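Local coordinates for adhesion protein (PDB 6R5S), which binds divalent metal ions, manganese and iron among them, and probably serves as the periplasmic solute-binding component of a zinc or related metal importer, at residues S249-G254 / E263-N268; T175-Y180 / F224-F229; H14-Y19 / H111-I116. All coordinates share one frame; numbering follows the deposited sequence.

Contact 1: residues S249-G254 / E263-N268; sequences SHISYG and EEMARN. With FE2 (Fe (II) ion), chain C.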
loop_
_atom_site.group_PDB
_atom_site.type_symbol
_atom_site.label_atom_id
_atom_site.label_comp_id
_atom_site.label_asym_id
_atom_site.label_seq_id
_atom_site.Cartn_x
_atom_site.Cartn_y
_atom_site.Cartn_z
ATOM N N SER A 249 1.571 5.263 -6.498
ATOM C CA SER A 249 0.217 4.776 -6.317
ATOM C C SER A 249 0.049 4.056 -5.000
ATOM O O SER A 249 0.797 3.124 -4.689
ATOM C CB SER A 249 -0.186 3.868 -7.469
ATOM O OG SER A 249 -1.444 3.280 -7.192
ATOM N N HIS A 250 -0.980 4.468 -4.247
ATOM C CA HIS A 250 -1.381 3.865 -2.980
ATOM C C HIS A 250 -2.116 2.530 -3.284
ATOM O O HIS A 250 -2.286 1.721 -2.377
ATOM C CB HIS A 250 -2.312 4.861 -2.263
ATOM C CG HIS A 250 -2.560 4.608 -0.806
ATOM N ND1 HIS A 250 -3.152 3.441 -0.358
ATOM C CD2 HIS A 250 -2.399 5.438 0.246
ATOM C CE1 HIS A 250 -3.303 3.584 0.944
ATOM N NE2 HIS A 250 -2.870 4.770 1.355
ATOM N N ILE A 251 -2.527 2.289 -4.566
ATOM C CA ILE A 251 -3.280 1.103 -5.054
ATOM C C ILE A 251 -4.637 1.126 -4.344
ATOM O O ILE A 251 -4.895 0.301 -3.475
ATOM C CB ILE A 251 -2.482 -0.263 -4.942
ATOM C CG1 ILE A 251 -0.992 -0.102 -5.390
ATOM C CG2 ILE A 251 -3.190 -1.391 -5.715
ATOM C CD1 ILE A 251 -0.078 -1.245 -5.194
ATOM N N SER A 252 -5.445 2.171 -4.628
ATOM C CA SER A 252 -6.742 2.427 -3.984
ATOM C C SER A 252 -7.797 3.034 -4.918
ATOM O O SER A 252 -8.948 3.208 -4.506
ATOM C CB SER A 252 -6.555 3.327 -2.766
ATOM O OG SER A 252 -6.160 4.648 -3.106
ATOM N N TYR A 253 -7.415 3.347 -6.169
ATOM C CA TYR A 253 -8.299 3.997 -7.143
ATOM C C TYR A 253 -8.906 3.039 -8.169
ATOM O O TYR A 253 -8.220 2.161 -8.694
ATOM C CB TYR A 253 -7.530 5.128 -7.852
ATOM C CG TYR A 253 -8.348 6.015 -8.764
ATOM C CD1 TYR A 253 -8.935 7.184 -8.290
ATOM C CD2 TYR A 253 -8.452 5.739 -10.126
ATOM C CE1 TYR A 253 -9.642 8.034 -9.138
ATOM C CE2 TYR A 253 -9.150 6.585 -10.985
ATOM C CZ TYR A 253 -9.745 7.732 -10.486
ATOM O OH TYR A 253 -10.442 8.568 -11.332
ATOM N N GLY A 254 -10.173 3.271 -8.479
ATOM C CA GLY A 254 -10.904 2.529 -9.495
ATOM C C GLY A 254 -11.316 1.122 -9.132
ATOM O O GLY A 254 -11.636 0.827 -7.976
ATOM N N GLU A 263 0.320 -4.969 -10.971
ATOM C CA GLU A 263 0.313 -4.001 -12.083
ATOM C C GLU A 263 0.860 -2.684 -11.541
ATOM O O GLU A 263 1.963 -2.295 -11.919
ATOM C CB GLU A 263 -1.110 -3.765 -12.637
ATOM C CG GLU A 263 -1.610 -4.772 -13.657
ATOM C CD GLU A 263 -3.084 -4.649 -14.027
ATOM O OE1 GLU A 263 -3.583 -3.504 -14.148
ATOM O OE2 GLU A 263 -3.737 -5.703 -14.212
ATOM N N GLU A 264 0.110 -2.048 -10.600
ATOM C CA GLU A 264 0.423 -0.767 -9.959
ATOM C C GLU A 264 1.779 -0.747 -9.264
ATOM O O GLU A 264 2.509 0.222 -9.425
ATOM C CB GLU A 264 -0.695 -0.324 -8.997
ATOM C CG GLU A 264 -2.041 -0.063 -9.665
ATOM C CD GLU A 264 -2.621 1.332 -9.504
ATOM O OE1 GLU A 264 -3.502 1.517 -8.630
ATOM O OE2 GLU A 264 -2.205 2.236 -10.265
HETATM N N MSE A 265 2.123 -1.824 -8.538
HETATM C CA MSE A 265 3.393 -1.988 -7.821
HETATM C C MSE A 265 4.632 -1.914 -8.706
HETATM O O MSE A 265 5.607 -1.275 -8.317
HETATM C CB MSE A 265 3.391 -3.288 -7.017
HETATM C CG MSE A 265 4.295 -3.257 -5.821
HETATM SE SE MSE A 265 3.865 -1.906 -4.471
HETATM C CE MSE A 265 5.641 -1.930 -3.640
ATOM N N ALA A 266 4.611 -2.553 -9.884
ATOM C CA ALA A 266 5.740 -2.532 -10.835
ATOM C C ALA A 266 6.062 -1.109 -11.320
ATOM O O ALA A 266 7.234 -0.803 -11.569
ATOM C CB ALA A 266 5.435 -3.420 -12.024
ATOM N N ARG A 267 5.009 -0.247 -11.434
ATOM C CA ARG A 267 5.109 1.149 -11.850
ATOM C C ARG A 267 5.801 1.946 -10.746
ATOM O O ARG A 267 6.634 2.811 -11.037
ATOM C CB ARG A 267 3.721 1.764 -12.179
ATOM C CG ARG A 267 2.736 0.845 -12.921
ATOM C CD ARG A 267 1.795 1.596 -13.864
ATOM N NE ARG A 267 0.404 1.119 -13.773
ATOM C CZ ARG A 267 -0.110 0.114 -14.482
ATOM N NH1 ARG A 267 0.645 -0.553 -15.350
ATOM N NH2 ARG A 267 -1.382 -0.236 -14.325
ATOM N N ASN A 268 5.454 1.651 -9.472
ATOM C CA ASN A 268 6.020 2.306 -8.285
ATOM C C ASN A 268 7.491 1.991 -8.179
ATOM O O ASN A 268 8.294 2.869 -7.879
ATOM C CB ASN A 268 5.314 1.846 -7.013
ATOM C CG ASN A 268 3.920 2.373 -6.821
ATOM O OD1 ASN A 268 3.222 1.966 -5.889
ATOM N ND2 ASN A 268 3.469 3.277 -7.687
HETATM FE FE FE2 C . -3.098 5.557 3.469
#
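S249 and I251, on the loop that leaves strand 244-248, lie against successive turns of helix 260-279, with the CA of S249 6.6 Å from the CA of N268 and the CA of I251 6.4 Å from the CA of E264. E264 has the largest share, with S249 and I251 close behind. The glutamate chain bends at chi2 (-121°), which turns the carboxylate back to the loop, and OE1 comes 3.1 Å from S249 OG in a weak hydrogen bond that is not settled, since D228 OD1 probably competes for the same proton. The firmer partner of OE1 is K260, one turn earlier on the same helix, which forms a salt bridge with it and also bonds to Y253 O of the loop. S249 OG also accepts from I251 N at 3.0 Å, which makes S249-I251 an ST turn and ties the serine side chain to its own backbone. This turn holds H250, which takes no part in the packing on the helix and binds the iron with NE2 at 2.3 Å, alongside H41, H66, H111, H177 and H199. The apolar half belongs to I251. It runs past E264 in the opposite direction, CG1 lying 3.6 Å from E264 CB, and its CD1 reaches the selenium of selenomethionine M265 at 4.1 Å. At the other end the buried N268 side chain packs beside the backbone of S249.

Contact 2: residues T175-Y180 / F224-F229; sequences TIHGAY and FSEIDF. With FE2 (Fe (II) ion), chain C.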
loop_
_atom_site.group_PDB
_atom_site.type_symbol
_atom_site.label_atom_id
_atom_site.label_comp_id
_atom_site.label_asym_id
_atom_site.label_seq_id
_atom_site.Cartn_x
_atom_site.Cartn_y
_atom_site.Cartn_z
ATOM N N THR A 175 7.701 12.557 0.910
ATOM C CA THR A 175 6.428 12.083 0.362
ATOM C C THR A 175 5.305 12.907 0.970
ATOM O O THR A 175 5.448 13.392 2.096
ATOM C CB THR A 175 6.252 10.543 0.528
ATOM O OG1 THR A 175 6.153 10.184 1.896
ATOM C CG2 THR A 175 7.385 9.732 -0.074
ATOM N N ILE A 176 4.206 13.099 0.220
ATOM C CA ILE A 176 3.015 13.810 0.686
ATOM C C ILE A 176 2.307 12.891 1.706
ATOM O O ILE A 176 2.216 13.227 2.878
ATOM C CB ILE A 176 2.115 14.161 -0.530
ATOM C CG1 ILE A 176 2.855 15.058 -1.562
ATOM C CG2 ILE A 176 0.760 14.736 -0.126
ATOM C CD1 ILE A 176 3.447 16.361 -1.067
ATOM N N HIS A 177 1.887 11.705 1.255
ATOM C CA HIS A 177 1.236 10.664 2.057
ATOM C C HIS A 177 2.314 9.785 2.741
ATOM O O HIS A 177 3.320 9.457 2.119
ATOM C CB HIS A 177 0.351 9.806 1.112
ATOM C CG HIS A 177 -0.749 9.067 1.800
ATOM N ND1 HIS A 177 -1.906 9.698 2.182
ATOM C CD2 HIS A 177 -0.844 7.756 2.122
ATOM C CE1 HIS A 177 -2.650 8.767 2.758
ATOM N NE2 HIS A 177 -2.059 7.583 2.732
ATOM N N GLY A 178 2.082 9.379 3.982
ATOM C CA GLY A 178 3.016 8.519 4.709
ATOM C C GLY A 178 2.836 7.050 4.381
ATOM O O GLY A 178 2.702 6.214 5.281
ATOM N N ALA A 179 2.871 6.723 3.081
ATOM C CA ALA A 179 2.649 5.379 2.572
ATOM C C ALA A 179 3.857 4.630 1.987
ATOM O O ALA A 179 3.697 3.444 1.661
ATOM C CB ALA A 179 1.561 5.445 1.507
ATOM N N TYR A 180 5.029 5.281 1.805
ATOM C CA TYR A 180 6.101 4.649 1.052
ATOM C C TYR A 180 7.339 4.238 1.852
ATOM O O TYR A 180 8.301 3.725 1.258
ATOM C CB TYR A 180 6.448 5.547 -0.143
ATOM C CG TYR A 180 5.193 5.834 -0.944
ATOM C CD1 TYR A 180 4.570 4.825 -1.683
ATOM C CD2 TYR A 180 4.535 7.058 -0.830
ATOM C CE1 TYR A 180 3.356 5.043 -2.325
ATOM C CE2 TYR A 180 3.316 7.285 -1.465
ATOM C CZ TYR A 180 2.733 6.276 -2.217
ATOM O OH TYR A 180 1.563 6.487 -2.900
ATOM N N PHE A 224 7.650 12.453 -3.622
ATOM C CA PHE A 224 6.707 11.466 -4.139
ATOM C C PHE A 224 5.252 11.805 -3.785
ATOM O O PHE A 224 4.798 11.538 -2.667
ATOM C CB PHE A 224 7.079 10.042 -3.738
ATOM C CG PHE A 224 8.384 9.538 -4.301
ATOM C CD1 PHE A 224 8.468 9.092 -5.619
ATOM C CD2 PHE A 224 9.520 9.456 -3.498
ATOM C CE1 PHE A 224 9.673 8.609 -6.131
ATOM C CE2 PHE A 224 10.718 8.938 -4.004
ATOM C CZ PHE A 224 10.784 8.515 -5.318
ATOM N N SER A 225 4.542 12.411 -4.755
ATOM C CA SER A 225 3.137 12.785 -4.633
ATOM C C SER A 225 2.177 11.600 -4.969
ATOM O O SER A 225 2.629 10.502 -5.320
ATOM C CB SER A 225 2.826 14.029 -5.474
ATOM O OG SER A 225 2.855 13.766 -6.866
ATOM N N GLU A 226 0.850 11.840 -4.847
ATOM C CA GLU A 226 -0.207 10.858 -5.078
ATOM C C GLU A 226 -0.823 10.860 -6.486
ATOM O O GLU A 226 -1.330 11.878 -6.951
ATOM C CB GLU A 226 -1.311 11.019 -4.024
ATOM C CG GLU A 226 -1.063 10.252 -2.737
ATOM C CD GLU A 226 -0.870 8.749 -2.811
ATOM O OE1 GLU A 226 -1.505 8.068 -3.654
ATOM O OE2 GLU A 226 -0.071 8.253 -1.989
ATOM N N ILE A 227 -0.831 9.687 -7.122
ATOM C CA ILE A 227 -1.430 9.441 -8.433
ATOM C C ILE A 227 -2.950 9.351 -8.258
ATOM O O ILE A 227 -3.686 10.019 -8.990
ATOM C CB ILE A 227 -0.873 8.112 -9.048
ATOM C CG1 ILE A 227 0.534 8.296 -9.596
ATOM C CG2 ILE A 227 -1.797 7.569 -10.149
ATOM C CD1 ILE A 227 1.248 7.055 -10.040
ATOM N N ASP A 228 -3.404 8.490 -7.303
ATOM C CA ASP A 228 -4.796 8.128 -7.011
ATOM C C ASP A 228 -5.699 9.313 -6.666
ATOM O O ASP A 228 -6.594 9.640 -7.463
ATOM C CB ASP A 228 -4.859 7.051 -5.915
ATOM C CG ASP A 228 -4.183 5.731 -6.237
ATOM O OD1 ASP A 228 -3.896 5.474 -7.435
ATOM O OD2 ASP A 228 -3.961 4.943 -5.299
ATOM N N PHE A 229 -5.485 9.943 -5.491
ATOM C CA PHE A 229 -6.270 11.113 -5.067
ATOM C C PHE A 229 -5.301 12.279 -4.807
ATOM O O PHE A 229 -4.812 12.445 -3.687
ATOM C CB PHE A 229 -7.220 10.786 -3.889
ATOM C CG PHE A 229 -8.124 9.589 -4.142
ATOM C CD1 PHE A 229 -9.353 9.744 -4.773
ATOM C CD2 PHE A 229 -7.748 8.314 -3.740
ATOM C CE1 PHE A 229 -10.182 8.644 -5.010
ATOM C CE2 PHE A 229 -8.582 7.215 -3.971
ATOM C CZ PHE A 229 -9.790 7.385 -4.613
HETATM FE FE FE2 C . -3.098 5.557 3.469
#
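T175 and F224 pair as neighbours in parallel strands, and one backbone hydrogen bond joins the two segments: I176 N donates to F224 O over 3.3 Å, a weak bond although nearly straight (162° at the hydrogen). F224 also has a backbone bond with A174, just before. The carbonyl oxygen of F224 receives a CA-H...O contact from T175 CA at 3.5 Å as well. T175 OG1 instead turns to its own segment and donates to H177 O, meeting that carbonyl from above its plane.

The polar side-chain contact is the bond from Y180 OH to E226 OE2, 2.6 Å long. The oxygen sits at the edge of the tyrosine ring, near the ring plane; ring and carboxylate are only 21° apart, yet the hydroxyl approaches from above the carboxylate plane. A bend at chi2 (-58°) turns the glutamate tip back to the tyrosine. E226 OE2 also lies 3.5 Å from H177 CB, a packing contact with the side chain of a metal ligand. H177 itself binds the iron through NE2 at 2.4 Å, one of six histidines in the shell.

Apolar contacts flank the strand pair. T175 CG2 packs on F224 CB at 3.7 Å and lies at the edge of the phenyl ring, while I176 CG1 touches S225 CA at 3.8 Å.

Strands 173-175 and 222-226 are the two central members of a four-stranded parallel sheet, with 193-194 outside the first and 244-248 outside the second. Y180 and F224 lean on L248 of the latter strand, F224 reaches T271 and A275 of helix 260-279, and Y180 occupies the N-cap position of helix 181-185.

Contact 3: residues H14-Y19 / H111-I116; sequences HPYYSY and HTFLSI. With FE2 (Fe (II) ion), chain C.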
loop_
_atom_site.group_PDB
_atom_site.type_symbol
_atom_site.label_atom_id
_atom_site.label_comp_id
_atom_site.label_asym_id
_atom_site.label_seq_id
_atom_site.Cartn_x
_atom_site.Cartn_y
_atom_site.Cartn_z
ATOM N N HIS A 14 -7.884 -2.422 -1.846
ATOM C CA HIS A 14 -7.587 -2.936 -3.185
ATOM C C HIS A 14 -6.474 -4.009 -3.216
ATOM O O HIS A 14 -6.729 -5.036 -3.856
ATOM C CB HIS A 14 -7.286 -1.803 -4.182
ATOM C CG HIS A 14 -8.493 -1.096 -4.731
ATOM N ND1 HIS A 14 -9.138 -0.109 -4.012
ATOM C CD2 HIS A 14 -9.068 -1.193 -5.949
ATOM C CE1 HIS A 14 -10.109 0.327 -4.797
ATOM N NE2 HIS A 14 -10.098 -0.289 -5.973
ATOM N N PRO A 15 -5.284 -3.856 -2.543
ATOM C CA PRO A 15 -4.254 -4.923 -2.603
ATOM C C PRO A 15 -4.697 -6.261 -2.031
ATOM O O PRO A 15 -4.206 -7.311 -2.458
ATOM C CB PRO A 15 -3.093 -4.363 -1.762
ATOM C CG PRO A 15 -3.337 -2.953 -1.645
ATOM C CD PRO A 15 -4.804 -2.721 -1.729
ATOM N N TYR A 16 -5.604 -6.226 -1.049
ATOM C CA TYR A 16 -6.116 -7.427 -0.406
ATOM C C TYR A 16 -7.030 -8.216 -1.362
ATOM O O TYR A 16 -7.079 -9.453 -1.281
ATOM C CB TYR A 16 -6.761 -7.077 0.950
ATOM C CG TYR A 16 -5.727 -6.568 1.933
ATOM C CD1 TYR A 16 -4.943 -7.452 2.675
ATOM C CD2 TYR A 16 -5.459 -5.207 2.048
ATOM C CE1 TYR A 16 -3.959 -6.989 3.553
ATOM C CE2 TYR A 16 -4.471 -4.733 2.914
ATOM C CZ TYR A 16 -3.727 -5.625 3.668
ATOM O OH TYR A 16 -2.757 -5.145 4.513
ATOM N N TYR A 17 -7.670 -7.500 -2.333
ATOM C CA TYR A 17 -8.475 -8.112 -3.379
ATOM C C TYR A 17 -7.525 -8.834 -4.288
ATOM O O TYR A 17 -7.869 -9.896 -4.778
ATOM C CB TYR A 17 -9.248 -7.067 -4.200
ATOM C CG TYR A 17 -10.292 -7.688 -5.099
ATOM C CD1 TYR A 17 -9.971 -8.107 -6.392
ATOM C CD2 TYR A 17 -11.592 -7.893 -4.649
ATOM C CE1 TYR A 17 -10.914 -8.740 -7.202
ATOM C CE2 TYR A 17 -12.551 -8.511 -5.457
ATOM C CZ TYR A 17 -12.206 -8.938 -6.729
ATOM O OH TYR A 17 -13.155 -9.523 -7.524
ATOM N N SER A 18 -6.333 -8.260 -4.528
ATOM C CA SER A 18 -5.316 -8.892 -5.356
ATOM C C SER A 18 -4.734 -10.106 -4.631
ATOM O O SER A 18 -4.704 -11.190 -5.221
ATOM C CB SER A 18 -4.233 -7.901 -5.755
ATOM O OG SER A 18 -4.706 -6.980 -6.726
ATOM N N TYR A 19 -4.367 -9.965 -3.335
ATOM C CA TYR A 19 -3.839 -11.120 -2.591
ATOM C C TYR A 19 -4.822 -12.287 -2.609
ATOM O O TYR A 19 -4.470 -13.338 -3.128
ATOM C CB TYR A 19 -3.467 -10.803 -1.125
ATOM C CG TYR A 19 -2.550 -9.628 -0.863
ATOM C CD1 TYR A 19 -1.602 -9.229 -1.801
ATOM C CD2 TYR A 19 -2.591 -8.949 0.355
ATOM C CE1 TYR A 19 -0.753 -8.148 -1.555
ATOM C CE2 TYR A 19 -1.735 -7.883 0.620
ATOM C CZ TYR A 19 -0.812 -7.492 -0.334
ATOM O OH TYR A 19 0.033 -6.452 -0.049
ATOM N N HIS A 111 0.739 0.914 6.048
ATOM C CA HIS A 111 0.968 0.665 4.623
ATOM C C HIS A 111 1.972 -0.438 4.316
ATOM O O HIS A 111 2.841 -0.268 3.446
ATOM C CB HIS A 111 1.360 1.966 3.909
ATOM C CG HIS A 111 0.407 3.099 4.120
ATOM N ND1 HIS A 111 0.560 3.974 5.171
ATOM C CD2 HIS A 111 -0.653 3.487 3.384
ATOM C CE1 HIS A 111 -0.397 4.870 5.043
ATOM N NE2 HIS A 111 -1.153 4.619 3.979
ATOM N N THR A 112 1.796 -1.601 4.978
ATOM C CA THR A 112 2.619 -2.821 4.795
ATOM C C THR A 112 2.455 -3.359 3.381
ATOM O O THR A 112 3.435 -3.719 2.769
ATOM C CB THR A 112 2.229 -3.893 5.815
ATOM O OG1 THR A 112 0.806 -4.030 5.792
ATOM C CG2 THR A 112 2.702 -3.573 7.226
ATOM N N PHE A 113 1.228 -3.310 2.835
ATOM C CA PHE A 113 0.899 -3.704 1.464
ATOM C C PHE A 113 1.694 -2.964 0.357
ATOM O O PHE A 113 1.726 -3.459 -0.771
ATOM C CB PHE A 113 -0.606 -3.595 1.187
ATOM C CG PHE A 113 -1.236 -2.282 1.576
ATOM C CD1 PHE A 113 -1.272 -1.221 0.683
ATOM C CD2 PHE A 113 -1.864 -2.131 2.808
ATOM C CE1 PHE A 113 -1.860 -0.012 1.041
ATOM C CE2 PHE A 113 -2.457 -0.925 3.162
ATOM C CZ PHE A 113 -2.457 0.125 2.274
ATOM N N LEU A 114 2.343 -1.814 0.651
ATOM C CA LEU A 114 3.149 -1.164 -0.392
ATOM C C LEU A 114 4.635 -1.558 -0.247
ATOM O O LEU A 114 5.519 -0.728 -0.419
ATOM C CB LEU A 114 2.918 0.355 -0.511
ATOM C CG LEU A 114 1.459 0.808 -0.648
ATOM C CD1 LEU A 114 1.310 2.275 -0.393
ATOM C CD2 LEU A 114 0.834 0.410 -1.990
ATOM N N SER A 115 4.882 -2.876 0.009
ATOM C CA SER A 115 6.179 -3.554 0.129
ATOM C C SER A 115 6.027 -4.984 -0.357
ATOM O O SER A 115 5.065 -5.647 0.008
ATOM C CB SER A 115 6.646 -3.581 1.579
ATOM O OG SER A 115 7.759 -4.442 1.783
ATOM N N ILE A 116 7.015 -5.485 -1.109
ATOM C CA ILE A 116 7.025 -6.845 -1.666
ATOM C C ILE A 116 7.192 -7.900 -0.572
ATOM O O ILE A 116 6.354 -8.799 -0.501
ATOM C CB ILE A 116 8.055 -6.992 -2.834
ATOM C CG1 ILE A 116 7.694 -6.064 -4.036
ATOM C CG2 ILE A 116 8.218 -8.447 -3.286
ATOM C CD1 ILE A 116 6.238 -6.327 -4.734
HETATM FE FE FE2 C . -3.098 5.557 3.469
#
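The phenyl ring of F113 is met from several directions: P15 CG comes obliquely to within 3.6 Å of F113 CD1, the hydroxyl of Y16 lies at the ring edge near its plane, and one face is overlain, off centre, by the CA of H111 from the ring's own segment. The rings of Y16 and F113 are steeply inclined, at 74°, with centroids 5.8 Å apart, and Y16 CE2 approaches F113 CD2 at 3.7 Å. Y19 completes the group, its hydroxyl next to F113 CB. Within the helix the tyrosines also pack on one another, Y19 CE2 lying over the rim of one face of the Y16 ring, while the Y19 ring has P15 O above one of its faces.

P15, Y16 and Y19 all belong to the first turns of helix 14-24, which follows the first strand of one parallel sheet. F113 belongs to the connection that ends in helix 116-133, where S115 stands at the N-cap and its side chain caps a backbone N of the first turn. H111, at the other end of this short segment, ligates the iron through NE2 at 2.2 Å, so a residue of the metal shell and a helix start lie within five positions of each other.

F113 holds its ring between backbone N and carbonyl carbon (chi1 50°), and this points it at the proline. Both tyrosine hydroxyls find hydrogen-bond partners on helix 116-133, Q122 for Y16 and S119 for Y19, which carries the attachment between the two helices beyond the phenylalanine.

Overall arrangement
Along the chain the order is contact 3, contact 2, contact 1, and the centres lie about 10 Å (1 to 3), 11 Å (1 to 2) and 15 Å (2 to 3) apart. Each supplies one histidine to the same iron ion, and helix 260-279 touches all three. Contact 2 lies in the sheet of strands 193-194, 173-175, 222-226 and 244-248, and contact 1 follows its last strand; contact 3 starts just after strand 7-11 of the other four-stranded sheet. Loop 249-254 joins the two sides: S252 OG probably bonds to D228 OD2 and G254 O to H14 NE2. The arrangement matches a two-lobed solute-binding protein with its metal between the lobes.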